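Local atomic coordinates of 3-methyladenine DNA glycosylase (Helicobacter pylori, PDB entry 1PU8), a protein that probably excises alkylated bases such as 3-methyladenine from DNA, as a member of the HhH-GPD family of repair glycosylases. Residues A[22-27]-A[138-143]. Numbering follows the deposited sequence.
Sequences AWWWPN and LCYACA. Unlike the reference sequence in segment 138-143: A141 (reference Val). With EA1 (3H-imidazo[2,1-I]purine), chain C.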
loop_
_atom_site.group_PDB
_atom_site.type_symbol
_atom_site.label_atom_id
_atom_site.label_comp_id
_atom_site.label_asym_id
_atom_site.label_seq_id
_atom_site.Cartn_x
_atom_site.Cartn_y
_atom_site.Cartn_z
ATOM N N ALA A 22 6.156 -8.175 9.376
ATOM C CA ALA A 22 5.495 -7.350 10.381
ATOM C C ALA A 22 4.437 -6.359 9.830
ATOM O O ALA A 22 3.406 -6.162 10.463
ATOM C CB ALA A 22 6.554 -6.616 11.240
ATOM N N TRP A 23 4.708 -5.742 8.684
ATOM C CA TRP A 23 3.779 -4.798 8.076
ATOM C C TRP A 23 3.015 -5.389 6.895
ATOM O O TRP A 23 2.376 -4.648 6.131
ATOM C CB TRP A 23 4.512 -3.543 7.598
ATOM C CG TRP A 23 4.899 -2.633 8.687
ATOM C CD1 TRP A 23 5.812 -2.869 9.670
ATOM C CD2 TRP A 23 4.380 -1.322 8.923
ATOM N NE1 TRP A 23 5.888 -1.783 10.506
ATOM C CE2 TRP A 23 5.031 -0.814 10.061
ATOM C CE3 TRP A 23 3.437 -0.510 8.270
ATOM C CZ2 TRP A 23 4.750 0.456 10.584
ATOM C CZ3 TRP A 23 3.165 0.755 8.792
ATOM C CH2 TRP A 23 3.823 1.220 9.937
ATOM N N TRP A 24 3.077 -6.712 6.757
ATOM C CA TRP A 24 2.373 -7.467 5.711
ATOM C C TRP A 24 2.924 -7.282 4.325
ATOM O O TRP A 24 3.330 -8.256 3.703
ATOM C CB TRP A 24 0.866 -7.223 5.692
ATOM C CG TRP A 24 0.186 -7.982 4.578
ATOM C CD1 TRP A 24 0.074 -9.349 4.447
ATOM C CD2 TRP A 24 -0.447 -7.423 3.425
ATOM N NE1 TRP A 24 -0.612 -9.656 3.297
ATOM C CE2 TRP A 24 -0.942 -8.489 2.654
ATOM C CE3 TRP A 24 -0.666 -6.117 2.975
ATOM C CZ2 TRP A 24 -1.649 -8.289 1.466
ATOM C CZ3 TRP A 24 -1.372 -5.921 1.795
ATOM C CH2 TRP A 24 -1.859 -6.998 1.062
ATOM N N TRP A 25 2.908 -6.041 3.845
ATOM C CA TRP A 25 3.555 -5.671 2.606
ATOM C C TRP A 25 5.074 -5.909 2.713
ATOM O O TRP A 25 5.737 -5.335 3.570
ATOM C CB TRP A 25 3.306 -4.183 2.336
ATOM C CG TRP A 25 3.358 -3.791 0.886
ATOM C CD1 TRP A 25 4.447 -3.844 0.054
ATOM C CD2 TRP A 25 2.283 -3.268 0.102
ATOM N NE1 TRP A 25 4.111 -3.392 -1.200
ATOM C CE2 TRP A 25 2.786 -3.031 -1.202
ATOM C CE3 TRP A 25 0.933 -2.967 0.368
ATOM C CZ2 TRP A 25 1.984 -2.516 -2.244
ATOM C CZ3 TRP A 25 0.130 -2.454 -0.670
ATOM C CH2 TRP A 25 0.666 -2.243 -1.959
ATOM N N PRO A 26 5.634 -6.738 1.832
ATOM C CA PRO A 26 7.078 -7.047 1.882
ATOM C C PRO A 26 7.874 -5.809 1.556
ATOM O O PRO A 26 7.476 -5.054 0.675
ATOM C CB PRO A 26 7.281 -8.116 0.797
ATOM C CG PRO A 26 6.079 -8.049 -0.071
ATOM C CD PRO A 26 4.937 -7.426 0.738
ATOM N N ASN A 27 8.948 -5.587 2.310
ATOM C CA ASN A 27 9.781 -4.409 2.170
ATOM C C ASN A 27 9.003 -3.111 2.430
ATOM O O ASN A 27 9.271 -2.071 1.842
ATOM C CB ASN A 27 10.511 -4.414 0.808
ATOM C CG ASN A 27 11.639 -5.439 0.764
ATOM O OD1 ASN A 27 11.701 -6.274 -0.132
ATOM N ND2 ASN A 27 12.510 -5.402 1.761
ATOM N N LEU A 138 1.023 5.877 1.506
ATOM C CA LEU A 138 0.961 6.561 2.793
ATOM C C LEU A 138 1.127 5.566 3.937
ATOM O O LEU A 138 1.921 5.781 4.845
ATOM C CB LEU A 138 -0.350 7.337 2.947
ATOM C CG LEU A 138 -0.505 8.622 2.109
ATOM C CD1 LEU A 138 -1.913 9.232 2.221
ATOM C CD2 LEU A 138 0.512 9.654 2.534
ATOM N N CYS A 139 0.387 4.468 3.889
ATOM C CA CYS A 139 0.491 3.504 4.955
ATOM C C CYS A 139 1.778 2.702 4.817
ATOM O O CYS A 139 2.629 2.697 5.723
ATOM C CB CYS A 139 -0.733 2.572 4.958
ATOM S SG CYS A 139 -0.649 1.222 6.185
ATOM N N TYR A 140 1.932 2.016 3.690
ATOM C CA TYR A 140 2.915 0.934 3.648
ATOM C C TYR A 140 4.339 1.444 3.364
ATOM O O TYR A 140 5.312 0.816 3.780
ATOM C CB TYR A 140 2.490 -0.131 2.642
ATOM C CG TYR A 140 1.297 -0.917 3.103
ATOM C CD1 TYR A 140 1.436 -1.908 4.066
ATOM C CD2 TYR A 140 0.027 -0.674 2.569
ATOM C CE1 TYR A 140 0.357 -2.649 4.481
ATOM C CE2 TYR A 140 -1.074 -1.407 2.988
ATOM C CZ TYR A 140 -0.896 -2.388 3.952
ATOM O OH TYR A 140 -1.957 -3.142 4.370
ATOM N N ALA A 141 4.444 2.594 2.703
ATOM C CA ALA A 141 5.752 3.203 2.483
ATOM C C ALA A 141 6.084 4.277 3.528
ATOM O O ALA A 141 7.234 4.389 3.947
ATOM C CB ALA A 141 5.852 3.774 1.074
ATOM N N CYS A 142 5.084 5.057 3.941
ATOM C CA CYS A 142 5.325 6.196 4.841
ATOM C C CYS A 142 4.910 6.037 6.306
ATOM O O CYS A 142 5.039 6.979 7.056
ATOM C CB CYS A 142 4.688 7.462 4.253
ATOM S SG CYS A 142 5.231 7.769 2.569
ATOM N N ALA A 143 4.417 4.871 6.720
ATOM C CA ALA A 143 3.927 4.671 8.102
ATOM C C ALA A 143 2.918 5.705 8.607
ATOM O O ALA A 143 2.944 6.058 9.776
ATOM C CB ALA A 143 5.093 4.528 9.123
HETATM N N7 EA1 C . -1.832 -7.465 -2.854
HETATM C C8 EA1 C . -1.815 -6.110 -3.097
HETATM C C5 EA1 C . -0.822 -7.680 -1.995
HETATM C C4 EA1 C . -0.203 -6.377 -1.743
HETATM N N3 EA1 C . 0.925 -6.205 -0.859
HETATM N N9 EA1 C . -0.826 -5.432 -2.426
HETATM C C6 EA1 C . -0.220 -8.726 -1.314
HETATM N N6 EA1 C . -0.560 -10.035 -1.338
HETATM C C11 EA1 C . 0.347 -10.786 -0.460
HETATM N N1 EA1 C . 0.873 -8.503 -0.458
HETATM C C10 EA1 C . 1.266 -9.695 0.073
HETATM C C2 EA1 C . 1.426 -7.290 -0.243
#
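The carbonyl oxygen of W23 is met by both W25 and Y140: W25 N donates to W23 O at 2.7 Å, closing a classic gamma turn with W24, at positive phi, in its centre, and the edge of the Y140 ring comes up in plane, with W23 O 3.3 Å from Y140 CE1. That ring is sandwiched: W25 CE3 lies over one face, off toward the rim and 3.3 Å from Y140 CD2, while C139 SG sits above the centre of the other. The W25 and Y140 planes meet at 40°, neither flat on each other nor square. With CG anti to the carbonyl carbon (chi1 -70°), the Y140 ring continues toward the loop, and its OH ends 3.5 Å from W24 CE3. This buried hydroxyl is satisfied by a hydrogen bond to the backbone O of A200 in helix 195-203. Further along, W23 covers the end of helix 131-141, its CH2 resting 3.6 Å from A143 CB.

Bound EA1 meets the two other tryptophans differently. Its N3/N9 edge points nearly squarely into the W25 face, N3 being 3.4 Å from W25 CD2. W24, its CG anti to the backbone N (chi1 178°), extends its indole to lie nearly face to face with the base, CZ2 3.2 Å from EA1 C6; NE1 hydrogen-bonds E208 OE2. Y140 backs W25 opposite the base and touches the edge of W24, as a second shell, while K211 hydrogen-bonds the ligand. This aromatic cluster, between helix 131-141 and the loop joining helices 4-12 and 31-39, lines the EA1 pocket, consistent with base recognition in an HhH-GPD glycosylase.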